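Local coordinates for protein annexin B22 (Schistosoma mansoni, PDB 4MDU) that binds acidic phospholipid membranes in a calcium-dependent manner, aggregates liposomes and may lend structural integrity to the parasite's tegument, at residues 135-140 / 284-289. Numbering follows the deposited sequence.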
ATOM      1  N   PHE B 135       1.040 -15.184  -2.777  1.00 22.74           N
ATOM      2  CA  PHE B 135       2.211 -15.923  -2.288  1.00 25.62           C
ATOM      3  C   PHE B 135       2.070 -16.352  -0.841  1.00 30.76           C
ATOM      4  O   PHE B 135       2.441 -17.471  -0.476  1.00 24.58           O
ATOM      5  CB  PHE B 135       3.487 -15.111  -2.471  1.00 30.87           C
ATOM      6  CG  PHE B 135       3.893 -14.966  -3.899  1.00 25.77           C
ATOM      7  CD1 PHE B 135       3.612 -15.972  -4.808  1.00 21.93           C
ATOM      8  CD2 PHE B 135       4.531 -13.823  -4.344  1.00 32.39           C
ATOM      9  CE1 PHE B 135       3.980 -15.847  -6.148  1.00 28.74           C
ATOM     10  CE2 PHE B 135       4.906 -13.688  -5.680  1.00 37.64           C
ATOM     11  CZ  PHE B 135       4.624 -14.697  -6.581  1.00 30.02           C
ATOM     12  N   THR B 136       1.540 -15.459  -0.012  1.00 27.27           N
ATOM     13  CA  THR B 136       1.255 -15.797   1.380  1.00 25.95           C
ATOM     14  C   THR B 136       0.536 -17.138   1.505  1.00 29.66           C
ATOM     15  O   THR B 136       0.830 -17.922   2.408  1.00 26.66           O
ATOM     16  CB  THR B 136       0.410 -14.701   2.050  1.00 25.31           C
ATOM     17  OG1 THR B 136       1.241 -13.562   2.296  1.00 22.34           O
ATOM     18  CG2 THR B 136      -0.149 -15.185   3.351  1.00 18.96           C
ATOM     19  N   THR B 137      -0.386 -17.409   0.582  1.00 24.74           N
ATOM     20  CA  THR B 137      -1.262 -18.572   0.710  1.00 24.03           C
ATOM     21  C   THR B 137      -0.754 -19.853   0.038  1.00 26.68           C
ATOM     22  O   THR B 137      -1.469 -20.854  -0.002  1.00 28.25           O
ATOM     23  CB  THR B 137      -2.667 -18.272   0.151  1.00 23.23           C
ATOM     24  OG1 THR B 137      -2.577 -18.124  -1.273  1.00 26.61           O
ATOM     25  CG2 THR B 137      -3.212 -16.990   0.755  1.00 16.07           C
ATOM     26  N   LEU B 138       0.469 -19.846  -0.478  1.00 28.43           N
ATOM     27  CA  LEU B 138       0.972 -21.041  -1.158  1.00 30.76           C
ATOM     28  C   LEU B 138       2.100 -21.697  -0.387  1.00 25.49           C
ATOM     29  O   LEU B 138       3.105 -21.052  -0.069  1.00 25.82           O
ATOM     30  CB  LEU B 138       1.457 -20.709  -2.575  1.00 30.73           C
ATOM     31  CG  LEU B 138       0.394 -20.162  -3.535  1.00 26.02           C
ATOM     32  CD1 LEU B 138       1.046 -19.611  -4.797  1.00 24.18           C
ATOM     33  CD2 LEU B 138      -0.638 -21.242  -3.873  1.00 22.67           C
ATOM     34  N   TRP B 139       1.957 -22.985  -0.104  1.00 25.32           N
ATOM     35  CA  TRP B 139       3.101 -23.710   0.436  1.00 24.81           C
ATOM     36  C   TRP B 139       3.969 -24.279  -0.695  1.00 31.00           C
ATOM     37  O   TRP B 139       3.672 -24.089  -1.881  1.00 33.00           O
ATOM     38  CB  TRP B 139       2.692 -24.771   1.462  1.00 21.07           C
ATOM     39  CG  TRP B 139       3.660 -24.789   2.607  1.00 29.06           C
ATOM     40  CD1 TRP B 139       4.623 -25.736   2.862  1.00 21.38           C
ATOM     41  CD2 TRP B 139       3.803 -23.785   3.630  1.00 23.25           C
ATOM     42  NE1 TRP B 139       5.332 -25.389   3.988  1.00 22.88           N
ATOM     43  CE2 TRP B 139       4.855 -24.195   4.473  1.00 23.78           C
ATOM     44  CE3 TRP B 139       3.132 -22.590   3.922  1.00 26.64           C
ATOM     45  CZ2 TRP B 139       5.249 -23.456   5.590  1.00 28.34           C
ATOM     46  CZ3 TRP B 139       3.529 -21.855   5.036  1.00 28.23           C
ATOM     47  CH2 TRP B 139       4.579 -22.293   5.853  1.00 30.84           C
ATOM     48  N   ASN B 140       5.047 -24.957  -0.325  1.00 29.51           N
ATOM     49  CA  ASN B 140       6.098 -25.300  -1.278  1.00 25.00           C
ATOM     50  C   ASN B 140       5.636 -25.936  -2.590  1.00 23.21           C
ATOM     51  O   ASN B 140       5.973 -25.456  -3.680  1.00 23.16           O
ATOM     52  CB  ASN B 140       7.175 -26.161  -0.595  1.00 18.85           C
ATOM     53  CG  ASN B 140       7.950 -25.387   0.456  1.00 26.33           C
ATOM     54  OD1 ASN B 140       8.017 -24.152   0.407  1.00 28.90           O
ATOM     55  ND2 ASN B 140       8.532 -26.104   1.424  1.00 26.50           N
ATOM     56  N   LEU B 284       2.570 -13.798   9.058  1.00 23.51           N
ATOM     57  CA  LEU B 284       2.389 -14.099  10.483  1.00 27.31           C
ATOM     58  C   LEU B 284       0.920 -14.334  10.797  1.00 32.62           C
ATOM     59  O   LEU B 284       0.559 -15.307  11.482  1.00 33.78           O
ATOM     60  CB  LEU B 284       2.929 -12.965  11.361  1.00 25.62           C
ATOM     61  CG  LEU B 284       2.848 -13.191  12.878  1.00 26.20           C
ATOM     62  CD1 LEU B 284       3.417 -14.552  13.272  1.00 29.47           C
ATOM     63  CD2 LEU B 284       3.540 -12.047  13.626  1.00 27.38           C
ATOM     64  N   ARG B 285       0.075 -13.450  10.268  1.00 28.97           N
ATOM     65  CA  ARG B 285      -1.351 -13.512  10.557  1.00 30.05           C
ATOM     66  C   ARG B 285      -1.983 -14.690   9.838  1.00 30.14           C
ATOM     67  O   ARG B 285      -2.962 -15.261  10.317  1.00 24.95           O
ATOM     68  CB  ARG B 285      -2.041 -12.188  10.205  1.00 25.57           C
ATOM     69  CG  ARG B 285      -1.615 -11.010  11.091  1.00 24.37           C
ATOM     70  CD  ARG B 285      -2.492  -9.742  10.841  1.00 29.85           C
ATOM     71  NE  ARG B 285      -3.876  -9.944  11.278  1.00 30.15           N
ATOM     72  CZ  ARG B 285      -4.920  -9.212  10.893  1.00 29.90           C
ATOM     73  NH1 ARG B 285      -4.777  -8.198  10.038  1.00 23.23           N
ATOM     74  NH2 ARG B 285      -6.121  -9.513  11.355  1.00 29.78           N
ATOM     75  N   TYR B 286      -1.406 -15.082   8.701  1.00 25.79           N
ATOM     76  CA  TYR B 286      -1.878 -16.285   8.030  1.00 24.88           C
ATOM     77  C   TYR B 286      -1.759 -17.469   8.984  1.00 24.42           C
ATOM     78  O   TYR B 286      -2.564 -18.415   8.961  1.00 24.29           O
ATOM     79  CB  TYR B 286      -1.067 -16.570   6.762  1.00 30.05           C
ATOM     80  CG  TYR B 286      -1.665 -17.704   5.966  1.00 25.92           C
ATOM     81  CD1 TYR B 286      -1.133 -18.987   6.016  1.00 20.06           C
ATOM     82  CD2 TYR B 286      -2.795 -17.496   5.199  1.00 26.34           C
ATOM     83  CE1 TYR B 286      -1.712 -20.031   5.286  1.00 26.70           C
ATOM     84  CE2 TYR B 286      -3.376 -18.519   4.475  1.00 25.90           C
ATOM     85  CZ  TYR B 286      -2.846 -19.778   4.516  1.00 31.26           C
ATOM     86  OH  TYR B 286      -3.470 -20.770   3.781  1.00 27.71           O
ATOM     87  N   ALA B 287      -0.730 -17.413   9.816  1.00 25.13           N
ATOM     88  CA  ALA B 287      -0.524 -18.445  10.808  1.00 25.06           C
ATOM     89  C   ALA B 287      -1.388 -18.228  12.051  1.00 28.16           C
ATOM     90  O   ALA B 287      -2.121 -19.125  12.441  1.00 29.21           O
ATOM     91  CB  ALA B 287       0.942 -18.538  11.184  1.00 21.43           C
ATOM     92  N   ILE B 288      -1.312 -17.052  12.667  1.00 25.99           N
ATOM     93  CA  ILE B 288      -1.866 -16.896  14.021  1.00 34.02           C
ATOM     94  C   ILE B 288      -3.224 -16.173  14.110  1.00 36.77           C
ATOM     95  O   ILE B 288      -3.820 -16.099  15.184  1.00 35.87           O
ATOM     96  CB  ILE B 288      -0.878 -16.192  14.958  1.00 29.92           C
ATOM     97  CG1 ILE B 288      -0.766 -14.712  14.587  1.00 28.93           C
ATOM     98  CG2 ILE B 288       0.492 -16.860  14.895  1.00 29.41           C
ATOM     99  CD1 ILE B 288      -0.117 -13.851  15.671  1.00 28.29           C
ATOM    100  N   ASP B 289      -3.727 -15.666  12.992  1.00 31.59           N
ATOM    101  CA  ASP B 289      -4.960 -14.882  13.028  1.00 26.61           C
ATOM    102  C   ASP B 289      -5.657 -14.927  11.669  1.00 32.06           C
ATOM    103  O   ASP B 289      -6.153 -13.915  11.172  1.00 26.96           O
ATOM    104  CB  ASP B 289      -4.627 -13.442  13.434  1.00 26.72           C
ATOM    105  CG  ASP B 289      -5.877 -12.593  13.745  1.00 34.90           C
ATOM    106  OD1 ASP B 289      -6.932 -13.164  14.106  1.00 32.08           O
ATOM    107  OD2 ASP B 289      -5.784 -11.349  13.633  1.00 33.68           O
TER
HETATM  108  O   HOH W   1      -3.822 -21.509   1.416  1.00 40.31           O
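Tyr286 lays its ring along the end of helix 128-136, overlapping the methyls of Thr136 and Thr137. With CG anti to the backbone N (chi1 -172°), the side chain runs out from helix 274-288 toward that turn. At its root, Thr136 CG2 sits 3.8 Å from Tyr286 CB, the two side chains passing in opposite directions. Farther out, Thr137 CG2 comes obliquely to within 4.0 Å of Tyr286 CE2, its side chain crossing the tyrosine at about a right angle. The carbonyl oxygen of Thr136 stands over the centre of one ring face, 4.2 Å above the plane. Both threonine hydroxyls turn back to helix 128-136, Thr136 OG1 to Ile132 O and Thr137 OG1 to Ile134 O, which leaves the methyls to meet the tyrosine. No direct hydrogen bond joins the segments; a water does it instead, donating to Thr137 O at 2.8 Å and lying 2.5 Å from Tyr286 OH. That phenol also bonds to Arg319, and Arg290 makes a cation-pi contact with the ring. Trp297 packs against both threonines. This is buried packing of the annexin fold, between two helices that carry Asp128 and Asp275, ligands of one calcium site, their side chains each about 11 Å from that of Thr136.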